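Local coordinates for L-Ala-D/L-Glu epimerase, a muconate lactonizing enzyme (Klebsiella pneumoniae subsp. pneumoniae MGH 78578, PDB 3FCP), which belongs to the enolase superfamily, pairing an N-terminal capping domain with a barrel domain that binds a magnesium ion, at residues T4-Q9 with T41-I46; L35-L40 with I49-T54; P124-L129 with A316-P321. One frame throughout, in Å; residues are numbered along the deposited sequence.

Contact 1: residues T4-Q9 with T41-I46; sequences TATVEQ and TRSDGI
Ala5 reaches the turn of residues 41-46 with its methyl group, which sits among three side chains: CB is 3.5 Å from Ser43 OG, and it also packs against the carboxylate carbon of Asp44 and NH2 of Arg42. Those last two residues are locked together, since the guanidinium of Arg42 holds Asp44 side-on, NE to OD1 and NH2 to OD2, with the carboxylate at its edge. OD1 also takes the backbone N of Ile46 from the opposite face, closing an Asx turn that overlaps the end of the type I turn Arg42-Gly45. At Thr6 the backbone is gripped twice by one residue. Thr6 N-H points almost straight at Ser43 OG (N to OG 3.0 Å, 172°), a hydroxyl swung back over its own main chain (chi1 57°), while Thr6 O accepts from Ser43 N at 2.8 Å. Val7 turns its side chain away opposite Arg42, a non-hydrogen-bonded antiparallel pair. Glu8 and Gln9 then both face Thr41 in a classic beta bulge: Thr41 O receives Glu8 N at 2.8 Å and Gln9 N at 3.1 Å, and Thr41 N returns a bond of 2.7 Å to Gln9 O. The extended Glu8 side chain lies alongside Ser43, with CG 3.6 Å from Ser43 CA. The contact ties the start of strand 7-17 to the end of strand 33-42. Helix 103-121 packs against Arg42 and Ile46, with Gln117 bonded to Arg42 NH1, while backbone bonds from Ala5 and Val7 join the segment to the loop containing Gly82, Gln83 and Ala85.

Contact 2: residues L35-L40 with I49-T54; sequences LVIVRL and IGEATT
Ile49 lies in the second strand of the antiparallel beta hairpin made by strands 33-42 and 47-53, in the N-terminal domain of this enolase-superfamily protein; its CA lies 3.1 Å from Val38 O in a CA-H...O contact. Gly50 makes both backbone bonds of its pair with Val38, N to O and O to N, each 3.0 Å. Val38 CG1, held between its own backbone N and carbonyl carbon (chi1 52°), lies 3.3 Å from Gly50 O, so it packs directly on the glycine backbone. Glu51 stands on the other face with Ile37, whose CD1 meets its CG at 3.8 Å. The carboxylate is buried but well supplied with donors: Gly309 N bonds to OE1, and Gly306 N to OE2. Ala52 pairs with Val36 through two further backbone bonds, and their side chains share the face covered by Ile68 of helix 65-80 and Ala108 of helix 103-121. Thr53 returns to the Glu51 side, where Leu35 CD2 packs against the oxygens of both residues, so closely that the exact spacing is doubtful. Thr53 OG1, anti to the carbonyl carbon (chi1 -67°), donates to the anti lone pair of Glu51 OE2 at 2.7 Å.

Contact 3: residues P124-L129 with A316-P321; sequences PVSALL and AWSTLP
Leu129 lays its CD1 methyl against the backbone of Ala316, 3.8 Å from CA, with the Ala316 methyl a little farther off at 4.1 Å from the same CD1. Its CG lies anti to the carbonyl carbon (chi1 -58°) and the chain beyond is extended, which carries the methyl across to the last turn of helix 307-317. Nearer the leucine backbone, CB packs on Thr319 CG2 at 3.9 Å. This threonine methyl faces two carbonyl oxygens, CG2 standing 3.8 Å from both Ser126 O and Leu129 O. The threonine hydroxyl is turned the other way, back to its own segment: OG1 donates to Ala316 O at 2.8 Å, in the carbonyl plane, and Thr319 N reaches the same oxygen. Thr319 is thus fixed on the chain as it leaves the helix, and its methyl is presented to the neighbouring segment. On the far flank Ser126 CB meets Ser318 OG at 3.4 Å. Both serine hydroxyls have partners of their own, Gln354 for Ser126 and the carbonyl of His315 for Ser318, so this is a touch of a methylene on an oxygen. The two segments belong to the N-terminal and barrel regions, and the second subunit closes in here as well: Asn89 of that subunit bonds to Leu129 O and packs on Thr319. No direct hydrogen bond joins the segments. One water bridges them, donating to Leu129 O and to Thr319 OG1, so that the seam combines apolar packing with a single solvent-mediated polar link. Thr319 OG1 donates to Ala316 O while accepting from the water, and Leu129 O takes both this water and Asn89 of the second subunit, so these two oxygens are satisfied without a direct bond across the seam.

Overall arrangement
Contacts 1 and 2 belong to one three-stranded antiparallel sheet and share its central strand, 33-42: contact 1 joins the end of that strand to strand 7-17, contact 2 joins it to strand 47-53. Their centres are 18 Å apart, and they meet where Leu40 packs on Val7 and Gln9. Contact 3 touches neither, its nearest atoms being about 8 Å from each, and links the N-terminal region to the barrel. Contact 2 approaches the barrel too, through the bonds of Glu51 to Gly306 and Gly309. The magnesium ion, bound by Asn201, Asp250 and Glu251, lies about 13 Å from the side chain of Thr53.

Contact 1: residues T4-Q9 with T41-I46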
ATOM      1  N   THR A   4     -51.805  -6.986  -8.419  1.00 29.90           N
ATOM      2  CA  THR A   4     -51.267  -5.720  -8.871  1.00 32.87           C
ATOM      3  C   THR A   4     -52.238  -4.618  -8.492  1.00 31.82           C
ATOM      4  O   THR A   4     -53.452  -4.819  -8.485  1.00 31.79           O
ATOM      5  CB  THR A   4     -51.040  -5.696 -10.395  1.00 33.60           C
ATOM      6  OG1 THR A   4     -50.302  -4.517 -10.736  1.00 38.46           O
ATOM      7  CG2 THR A   4     -52.362  -5.681 -11.136  1.00 33.81           C
ATOM      8  N   ALA A   5     -51.690  -3.457  -8.156  1.00 30.62           N
ATOM      9  CA  ALA A   5     -52.490  -2.311  -7.757  1.00 30.00           C
ATOM     10  C   ALA A   5     -51.587  -1.091  -7.771  1.00 29.87           C
ATOM     11  O   ALA A   5     -50.365  -1.217  -7.869  1.00 31.63           O
ATOM     12  CB  ALA A   5     -53.058  -2.529  -6.344  1.00 28.42           C
ATOM     13  N   THR A   6     -52.179   0.090  -7.691  1.00 29.31           N
ATOM     14  CA  THR A   6     -51.375   1.298  -7.662  1.00 29.84           C
ATOM     15  C   THR A   6     -51.550   1.923  -6.284  1.00 28.95           C
ATOM     16  O   THR A   6     -52.525   1.636  -5.587  1.00 27.89           O
ATOM     17  CB  THR A   6     -51.822   2.303  -8.742  1.00 29.96           C
ATOM     18  OG1 THR A   6     -53.185   2.669  -8.517  1.00 30.96           O
ATOM     19  CG2 THR A   6     -51.693   1.690 -10.128  1.00 30.54           C
ATOM     20  N   VAL A   7     -50.603   2.755  -5.868  1.00 29.07           N
ATOM     21  CA  VAL A   7     -50.749   3.401  -4.573  1.00 29.90           C
ATOM     22  C   VAL A   7     -51.734   4.556  -4.753  1.00 30.66           C
ATOM     23  O   VAL A   7     -51.536   5.443  -5.588  1.00 29.43           O
ATOM     24  CB  VAL A   7     -49.367   3.881  -3.994  1.00 32.03           C
ATOM     25  CG1 VAL A   7     -48.294   3.794  -5.048  1.00 32.58           C
ATOM     26  CG2 VAL A   7     -49.473   5.286  -3.424  1.00 30.79           C
ATOM     27  N   GLU A   8     -52.823   4.515  -3.994  1.00 31.02           N
ATOM     28  CA  GLU A   8     -53.837   5.552  -4.095  1.00 31.65           C
ATOM     29  C   GLU A   8     -53.667   6.634  -3.057  1.00 30.43           C
ATOM     30  O   GLU A   8     -53.912   7.806  -3.329  1.00 29.60           O
ATOM     31  CB  GLU A   8     -55.239   4.950  -3.987  1.00 34.38           C
ATOM     32  CG  GLU A   8     -55.720   4.366  -5.298  1.00 43.01           C
ATOM     33  CD  GLU A   8     -57.236   4.303  -5.403  1.00 45.91           C
ATOM     34  OE1 GLU A   8     -57.734   4.226  -6.549  1.00 49.06           O
ATOM     35  OE2 GLU A   8     -57.922   4.327  -4.354  1.00 45.53           O
ATOM     36  N   GLN A   9     -53.239   6.248  -1.864  1.00 28.74           N
ATOM     37  CA  GLN A   9     -53.047   7.232  -0.821  1.00 29.92           C
ATOM     38  C   GLN A   9     -51.961   6.837   0.167  1.00 28.96           C
ATOM     39  O   GLN A   9     -51.680   5.654   0.370  1.00 25.93           O
ATOM     40  CB  GLN A   9     -54.361   7.471  -0.068  1.00 31.97           C
ATOM     41  CG  GLN A   9     -54.286   8.654   0.881  1.00 37.58           C
ATOM     42  CD  GLN A   9     -53.988   9.959   0.151  1.00 42.15           C
ATOM     43  OE1 GLN A   9     -54.888  10.585  -0.421  1.00 44.98           O
ATOM     44  NE2 GLN A   9     -52.718  10.364   0.147  1.00 39.51           N
ATOM     45  N   THR A  41     -52.406   3.183   1.206  1.00 26.92           N
ATOM     46  CA  THR A  41     -53.592   2.539   0.666  1.00 27.50           C
ATOM     47  C   THR A  41     -53.445   2.301  -0.826  1.00 25.96           C
ATOM     48  O   THR A  41     -53.087   3.215  -1.574  1.00 26.92           O
ATOM     49  CB  THR A  41     -54.850   3.395   0.917  1.00 27.35           C
ATOM     50  OG1 THR A  41     -55.032   3.574   2.326  1.00 27.81           O
ATOM     51  CG2 THR A  41     -56.084   2.707   0.339  1.00 29.94           C
ATOM     52  N   ARG A  42     -53.715   1.069  -1.247  1.00 24.90           N
ATOM     53  CA  ARG A  42     -53.631   0.692  -2.655  1.00 25.09           C
ATOM     54  C   ARG A  42     -55.000   0.792  -3.325  1.00 25.57           C
ATOM     55  O   ARG A  42     -56.022   0.879  -2.649  1.00 25.27           O
ATOM     56  CB  ARG A  42     -53.105  -0.737  -2.777  1.00 25.98           C
ATOM     57  CG  ARG A  42     -51.639  -0.888  -2.387  1.00 26.06           C
ATOM     58  CD  ARG A  42     -51.307  -2.302  -1.945  1.00 23.13           C
ATOM     59  NE  ARG A  42     -51.807  -3.331  -2.859  1.00 24.36           N
ATOM     60  CZ  ARG A  42     -51.046  -4.273  -3.412  1.00 25.16           C
ATOM     61  NH1 ARG A  42     -49.739  -4.317  -3.161  1.00 23.52           N
ATOM     62  NH2 ARG A  42     -51.590  -5.202  -4.181  1.00 24.39           N
ATOM     63  N   SER A  43     -55.013   0.770  -4.655  1.00 25.78           N
ATOM     64  CA  SER A  43     -56.257   0.854  -5.411  1.00 27.12           C
ATOM     65  C   SER A  43     -57.126  -0.395  -5.242  1.00 28.99           C
ATOM     66  O   SER A  43     -58.309  -0.377  -5.586  1.00 30.83           O
ATOM     67  CB  SER A  43     -55.963   1.083  -6.897  1.00 24.41           C
ATOM     68  OG  SER A  43     -55.135   0.061  -7.416  1.00 24.08           O
ATOM     69  N   ASP A  44     -56.548  -1.484  -4.739  1.00 28.04           N
ATOM     70  CA  ASP A  44     -57.333  -2.697  -4.523  1.00 26.43           C
ATOM     71  C   ASP A  44     -57.938  -2.711  -3.114  1.00 25.89           C
ATOM     72  O   ASP A  44     -58.600  -3.672  -2.715  1.00 24.54           O
ATOM     73  CB  ASP A  44     -56.481  -3.952  -4.756  1.00 24.97           C
ATOM     74  CG  ASP A  44     -55.225  -3.993  -3.895  1.00 26.98           C
ATOM     75  OD1 ASP A  44     -55.002  -3.060  -3.099  1.00 25.90           O
ATOM     76  OD2 ASP A  44     -54.459  -4.974  -4.023  1.00 28.50           O
ATOM     77  N   GLY A  45     -57.718  -1.631  -2.369  1.00 24.50           N
ATOM     78  CA  GLY A  45     -58.254  -1.538  -1.021  1.00 25.08           C
ATOM     79  C   GLY A  45     -57.328  -2.055   0.068  1.00 25.08           C
ATOM     80  O   GLY A  45     -57.616  -1.901   1.257  1.00 24.05           O
ATOM     81  N   ILE A  46     -56.213  -2.665  -0.323  1.00 25.02           N
ATOM     82  CA  ILE A  46     -55.268  -3.187   0.658  1.00 25.94           C
ATOM     83  C   ILE A  46     -54.396  -2.070   1.232  1.00 25.89           C
ATOM     84  O   ILE A  46     -53.926  -1.196   0.505  1.00 24.74           O
ATOM     85  CB  ILE A  46     -54.368  -4.279   0.035  1.00 26.72           C
ATOM     86  CG1 ILE A  46     -55.224  -5.497  -0.324  1.00 25.95           C
ATOM     87  CG2 ILE A  46     -53.262  -4.673   1.002  1.00 26.20           C
ATOM     88  CD1 ILE A  46     -54.467  -6.624  -1.004  1.00 28.65           C
TER

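Contact 2: residues L35-L40 with I49-T54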
ATOM      1  N   LEU A  35     -42.811   8.261  17.254  1.00 28.85           N
ATOM      2  CA  LEU A  35     -42.794   7.387  16.091  1.00 28.40           C
ATOM      3  C   LEU A  35     -43.476   8.050  14.902  1.00 27.77           C
ATOM      4  O   LEU A  35     -44.472   8.759  15.067  1.00 29.23           O
ATOM      5  CB  LEU A  35     -43.547   6.083  16.386  1.00 28.92           C
ATOM      6  CG  LEU A  35     -43.402   5.414  17.758  1.00 28.79           C
ATOM      7  CD1 LEU A  35     -44.373   4.247  17.846  1.00 31.59           C
ATOM      8  CD2 LEU A  35     -41.973   4.952  17.973  1.00 29.22           C
ATOM      9  N   VAL A  36     -42.940   7.843  13.705  1.00 25.14           N
ATOM     10  CA  VAL A  36     -43.604   8.365  12.515  1.00 23.94           C
ATOM     11  C   VAL A  36     -44.215   7.125  11.870  1.00 23.63           C
ATOM     12  O   VAL A  36     -43.501   6.242  11.381  1.00 24.85           O
ATOM     13  CB  VAL A  36     -42.642   9.042  11.525  1.00 24.66           C
ATOM     14  CG1 VAL A  36     -43.429   9.516  10.311  1.00 24.01           C
ATOM     15  CG2 VAL A  36     -41.964  10.238  12.189  1.00 23.43           C
ATOM     16  N   ILE A  37     -45.541   7.056  11.908  1.00 22.22           N
ATOM     17  CA  ILE A  37     -46.280   5.930  11.377  1.00 23.19           C
ATOM     18  C   ILE A  37     -46.881   6.280  10.026  1.00 24.08           C
ATOM     19  O   ILE A  37     -47.346   7.403   9.805  1.00 25.63           O
ATOM     20  CB  ILE A  37     -47.416   5.520  12.359  1.00 24.31           C
ATOM     21  CG1 ILE A  37     -46.811   5.091  13.699  1.00 22.52           C
ATOM     22  CG2 ILE A  37     -48.269   4.407  11.761  1.00 21.38           C
ATOM     23  CD1 ILE A  37     -45.904   3.884  13.619  1.00 22.34           C
ATOM     24  N   VAL A  38     -46.868   5.312   9.124  1.00 25.36           N
ATOM     25  CA  VAL A  38     -47.417   5.517   7.797  1.00 27.30           C
ATOM     26  C   VAL A  38     -48.421   4.434   7.441  1.00 26.37           C
ATOM     27  O   VAL A  38     -48.284   3.280   7.850  1.00 25.22           O
ATOM     28  CB  VAL A  38     -46.290   5.531   6.725  1.00 30.72           C
ATOM     29  CG1 VAL A  38     -45.430   4.289   6.861  1.00 33.92           C
ATOM     30  CG2 VAL A  38     -46.890   5.584   5.326  1.00 33.29           C
ATOM     31  N   ARG A  39     -49.451   4.827   6.700  1.00 26.55           N
ATOM     32  CA  ARG A  39     -50.449   3.884   6.212  1.00 26.04           C
ATOM     33  C   ARG A  39     -50.567   4.174   4.726  1.00 26.02           C
ATOM     34  O   ARG A  39     -50.879   5.293   4.318  1.00 26.01           O
ATOM     35  CB  ARG A  39     -51.808   4.068   6.888  1.00 28.51           C
ATOM     36  CG  ARG A  39     -52.858   3.083   6.359  1.00 29.14           C
ATOM     37  CD  ARG A  39     -54.107   3.069   7.217  1.00 31.76           C
ATOM     38  NE  ARG A  39     -54.726   4.386   7.293  1.00 35.85           N
ATOM     39  CZ  ARG A  39     -55.661   4.715   8.179  1.00 38.78           C
ATOM     40  NH1 ARG A  39     -56.080   3.818   9.060  1.00 39.06           N
ATOM     41  NH2 ARG A  39     -56.164   5.943   8.191  1.00 39.69           N
ATOM     42  N   LEU A  40     -50.285   3.164   3.916  1.00 26.34           N
ATOM     43  CA  LEU A  40     -50.350   3.306   2.475  1.00 27.07           C
ATOM     44  C   LEU A  40     -51.543   2.515   1.965  1.00 27.61           C
ATOM     45  O   LEU A  40     -51.685   1.330   2.263  1.00 27.00           O
ATOM     46  CB  LEU A  40     -49.049   2.795   1.848  1.00 27.04           C
ATOM     47  CG  LEU A  40     -48.853   2.970   0.338  1.00 27.70           C
ATOM     48  CD1 LEU A  40     -47.356   2.977   0.021  1.00 27.52           C
ATOM     49  CD2 LEU A  40     -49.568   1.856  -0.414  1.00 27.80           C
ATOM     50  N   ILE A  49     -48.713  -0.806   6.504  1.00 22.72           N
ATOM     51  CA  ILE A  49     -48.239   0.178   7.465  1.00 22.50           C
ATOM     52  C   ILE A  49     -46.733   0.094   7.655  1.00 21.77           C
ATOM     53  O   ILE A  49     -46.110  -0.938   7.385  1.00 22.16           O
ATOM     54  CB  ILE A  49     -48.932   0.036   8.849  1.00 23.53           C
ATOM     55  CG1 ILE A  49     -48.732  -1.375   9.400  1.00 23.75           C
ATOM     56  CG2 ILE A  49     -50.413   0.393   8.728  1.00 25.61           C
ATOM     57  CD1 ILE A  49     -49.288  -1.563  10.809  1.00 26.70           C
ATOM     58  N   GLY A  50     -46.154   1.192   8.120  1.00 20.93           N
ATOM     59  CA  GLY A  50     -44.720   1.232   8.328  1.00 23.22           C
ATOM     60  C   GLY A  50     -44.363   2.199   9.431  1.00 22.14           C
ATOM     61  O   GLY A  50     -45.207   2.982   9.871  1.00 22.61           O
ATOM     62  N   GLU A  51     -43.110   2.157   9.866  1.00 22.33           N
ATOM     63  CA  GLU A  51     -42.652   3.028  10.942  1.00 22.58           C
ATOM     64  C   GLU A  51     -41.232   3.542  10.752  1.00 22.20           C
ATOM     65  O   GLU A  51     -40.337   2.791  10.381  1.00 21.64           O
ATOM     66  CB  GLU A  51     -42.712   2.276  12.275  1.00 21.98           C
ATOM     67  CG  GLU A  51     -42.238   3.100  13.460  1.00 24.07           C
ATOM     68  CD  GLU A  51     -42.183   2.300  14.758  1.00 26.60           C
ATOM     69  OE1 GLU A  51     -42.831   1.238  14.841  1.00 25.86           O
ATOM     70  OE2 GLU A  51     -41.495   2.746  15.700  1.00 27.87           O
ATOM     71  N   ALA A  52     -41.036   4.826  11.022  1.00 23.12           N
ATOM     72  CA  ALA A  52     -39.710   5.435  10.947  1.00 24.00           C
ATOM     73  C   ALA A  52     -39.555   6.139  12.289  1.00 25.28           C
ATOM     74  O   ALA A  52     -40.285   7.084  12.594  1.00 24.56           O
ATOM     75  CB  ALA A  52     -39.630   6.436   9.803  1.00 23.50           C
ATOM     76  N   THR A  53     -38.617   5.658  13.094  1.00 26.22           N
ATOM     77  CA  THR A  53     -38.377   6.220  14.413  1.00 26.74           C
ATOM     78  C   THR A  53     -36.893   6.470  14.652  1.00 28.10           C
ATOM     79  O   THR A  53     -36.037   5.804  14.070  1.00 26.10           O
ATOM     80  CB  THR A  53     -38.899   5.254  15.507  1.00 28.43           C
ATOM     81  OG1 THR A  53     -40.331   5.180  15.429  1.00 31.87           O
ATOM     82  CG2 THR A  53     -38.490   5.722  16.891  1.00 27.70           C
ATOM     83  N   THR A  54     -36.592   7.447  15.499  1.00 27.48           N
ATOM     84  CA  THR A  54     -35.212   7.731  15.840  1.00 28.28           C
ATOM     85  C   THR A  54     -35.109   7.988  17.336  1.00 30.63           C
ATOM     86  O   THR A  54     -36.097   7.883  18.068  1.00 30.96           O
ATOM     87  CB  THR A  54     -34.654   8.947  15.084  1.00 28.41           C
ATOM     88  OG1 THR A  54     -33.241   9.019  15.308  1.00 28.04           O
ATOM     89  CG2 THR A  54     -35.302  10.236  15.567  1.00 26.45           C
TER

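Contact 3: residues P124-L129 with A316-P321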
ATOM      1  N   PRO A 124     -46.166 -13.745   4.833  1.00 25.22           N
ATOM      2  CA  PRO A 124     -45.507 -12.815   5.751  1.00 23.19           C
ATOM      3  C   PRO A 124     -44.357 -12.148   4.993  1.00 23.09           C
ATOM      4  O   PRO A 124     -43.853 -12.705   4.017  1.00 19.97           O
ATOM      5  CB  PRO A 124     -45.018 -13.729   6.880  1.00 23.50           C
ATOM      6  CG  PRO A 124     -44.778 -15.041   6.180  1.00 23.76           C
ATOM      7  CD  PRO A 124     -45.973 -15.143   5.263  1.00 23.43           C
ATOM      8  N   VAL A 125     -43.948 -10.963   5.437  1.00 22.82           N
ATOM      9  CA  VAL A 125     -42.862 -10.244   4.778  1.00 23.18           C
ATOM     10  C   VAL A 125     -41.600 -11.098   4.658  1.00 23.11           C
ATOM     11  O   VAL A 125     -40.906 -11.050   3.639  1.00 22.98           O
ATOM     12  CB  VAL A 125     -42.537  -8.937   5.530  1.00 22.50           C
ATOM     13  CG1 VAL A 125     -41.314  -8.255   4.909  1.00 20.29           C
ATOM     14  CG2 VAL A 125     -43.748  -8.016   5.500  1.00 21.77           C
ATOM     15  N   SER A 126     -41.303 -11.885   5.693  1.00 23.75           N
ATOM     16  CA  SER A 126     -40.116 -12.745   5.673  1.00 23.47           C
ATOM     17  C   SER A 126     -40.122 -13.660   4.440  1.00 22.68           C
ATOM     18  O   SER A 126     -39.075 -13.921   3.837  1.00 20.41           O
ATOM     19  CB  SER A 126     -40.050 -13.593   6.955  1.00 23.63           C
ATOM     20  OG  SER A 126     -41.202 -14.408   7.102  1.00 22.90           O
ATOM     21  N   ALA A 127     -41.307 -14.145   4.070  1.00 21.87           N
ATOM     22  CA  ALA A 127     -41.453 -15.014   2.906  1.00 21.75           C
ATOM     23  C   ALA A 127     -41.194 -14.225   1.624  1.00 22.45           C
ATOM     24  O   ALA A 127     -40.608 -14.745   0.675  1.00 21.40           O
ATOM     25  CB  ALA A 127     -42.863 -15.626   2.869  1.00 23.35           C
ATOM     26  N   LEU A 128     -41.643 -12.975   1.592  1.00 22.00           N
ATOM     27  CA  LEU A 128     -41.418 -12.131   0.424  1.00 23.40           C
ATOM     28  C   LEU A 128     -39.914 -11.853   0.312  1.00 22.84           C
ATOM     29  O   LEU A 128     -39.408 -11.556  -0.763  1.00 22.31           O
ATOM     30  CB  LEU A 128     -42.162 -10.794   0.552  1.00 24.40           C
ATOM     31  CG  LEU A 128     -43.687 -10.749   0.708  1.00 30.27           C
ATOM     32  CD1 LEU A 128     -44.157  -9.311   0.514  1.00 29.56           C
ATOM     33  CD2 LEU A 128     -44.364 -11.658  -0.297  1.00 29.36           C
ATOM     34  N   LEU A 129     -39.204 -11.946   1.431  1.00 21.58           N
ATOM     35  CA  LEU A 129     -37.767 -11.689   1.424  1.00 21.73           C
ATOM     36  C   LEU A 129     -36.965 -12.969   1.218  1.00 22.22           C
ATOM     37  O   LEU A 129     -35.764 -13.015   1.480  1.00 21.74           O
ATOM     38  CB  LEU A 129     -37.352 -10.980   2.719  1.00 21.28           C
ATOM     39  CG  LEU A 129     -38.069  -9.644   2.969  1.00 23.07           C
ATOM     40  CD1 LEU A 129     -37.546  -9.017   4.254  1.00 21.55           C
ATOM     41  CD2 LEU A 129     -37.866  -8.699   1.787  1.00 21.96           C
ATOM     42  N   ALA A 316     -36.822  -9.111   8.224  1.00 20.74           N
ATOM     43  CA  ALA A 316     -35.571  -9.067   7.470  1.00 22.29           C
ATOM     44  C   ALA A 316     -34.493  -9.888   8.182  1.00 21.73           C
ATOM     45  O   ALA A 316     -33.801 -10.698   7.559  1.00 22.12           O
ATOM     46  CB  ALA A 316     -35.107  -7.615   7.302  1.00 21.37           C
ATOM     47  N   TRP A 317     -34.361  -9.691   9.493  1.00 23.26           N
ATOM     48  CA  TRP A 317     -33.362 -10.416  10.280  1.00 23.03           C
ATOM     49  C   TRP A 317     -33.550 -11.933  10.205  1.00 23.10           C
ATOM     50  O   TRP A 317     -32.575 -12.689  10.241  1.00 21.91           O
ATOM     51  CB  TRP A 317     -33.419  -9.995  11.756  1.00 22.71           C
ATOM     52  CG  TRP A 317     -33.154  -8.531  12.070  1.00 22.04           C
ATOM     53  CD1 TRP A 317     -33.400  -7.899  13.265  1.00 20.63           C
ATOM     54  CD2 TRP A 317     -32.631  -7.522  11.189  1.00 20.09           C
ATOM     55  NE1 TRP A 317     -33.067  -6.571  13.180  1.00 22.19           N
ATOM     56  CE2 TRP A 317     -32.597  -6.310  11.918  1.00 21.53           C
ATOM     57  CE3 TRP A 317     -32.193  -7.523   9.854  1.00 20.64           C
ATOM     58  CZ2 TRP A 317     -32.144  -5.106  11.357  1.00 21.23           C
ATOM     59  CZ3 TRP A 317     -31.744  -6.328   9.295  1.00 19.54           C
ATOM     60  CH2 TRP A 317     -31.724  -5.134  10.047  1.00 21.88           C
ATOM     61  N   SER A 318     -34.801 -12.374  10.098  1.00 23.40           N
ATOM     62  CA  SER A 318     -35.118 -13.802  10.044  1.00 22.82           C
ATOM     63  C   SER A 318     -34.538 -14.517   8.836  1.00 22.12           C
ATOM     64  O   SER A 318     -34.324 -15.729   8.861  1.00 22.47           O
ATOM     65  CB  SER A 318     -36.637 -14.016  10.045  1.00 23.15           C
ATOM     66  OG  SER A 318     -37.199 -13.747   8.769  1.00 22.14           O
ATOM     67  N   THR A 319     -34.291 -13.775   7.767  1.00 21.56           N
ATOM     68  CA  THR A 319     -33.763 -14.386   6.558  1.00 21.73           C
ATOM     69  C   THR A 319     -32.243 -14.498   6.565  1.00 23.58           C
ATOM     70  O   THR A 319     -31.664 -15.052   5.632  1.00 23.35           O
ATOM     71  CB  THR A 319     -34.129 -13.568   5.323  1.00 20.16           C
ATOM     72  OG1 THR A 319     -33.373 -12.350   5.337  1.00 19.03           O
ATOM     73  CG2 THR A 319     -35.623 -13.240   5.317  1.00 19.27           C
ATOM     74  N   LEU A 320     -31.600 -13.999   7.618  1.00 22.69           N
ATOM     75  CA  LEU A 320     -30.136 -13.995   7.672  1.00 23.54           C
ATOM     76  C   LEU A 320     -29.508 -14.675   8.877  1.00 22.92           C
ATOM     77  O   LEU A 320     -30.124 -14.775   9.932  1.00 24.13           O
ATOM     78  CB  LEU A 320     -29.633 -12.544   7.669  1.00 21.73           C
ATOM     79  CG  LEU A 320     -30.113 -11.597   6.571  1.00 22.98           C
ATOM     80  CD1 LEU A 320     -29.916 -10.143   7.015  1.00 21.96           C
ATOM     81  CD2 LEU A 320     -29.355 -11.904   5.291  1.00 21.80           C
ATOM     82  N   PRO A 321     -28.257 -15.142   8.731  1.00 23.71           N
ATOM     83  CA  PRO A 321     -27.550 -15.793   9.839  1.00 24.36           C
ATOM     84  C   PRO A 321     -26.975 -14.632  10.663  1.00 25.44           C
ATOM     85  O   PRO A 321     -26.054 -13.956  10.216  1.00 28.58           O
ATOM     86  CB  PRO A 321     -26.431 -16.573   9.143  1.00 26.00           C
ATOM     87  CG  PRO A 321     -26.871 -16.655   7.696  1.00 28.03           C
ATOM     88  CD  PRO A 321     -27.522 -15.326   7.471  1.00 25.24           C
TER
HETATM   89  O   HOH W   1     -32.962 -12.401   2.571  1.00 39.01           O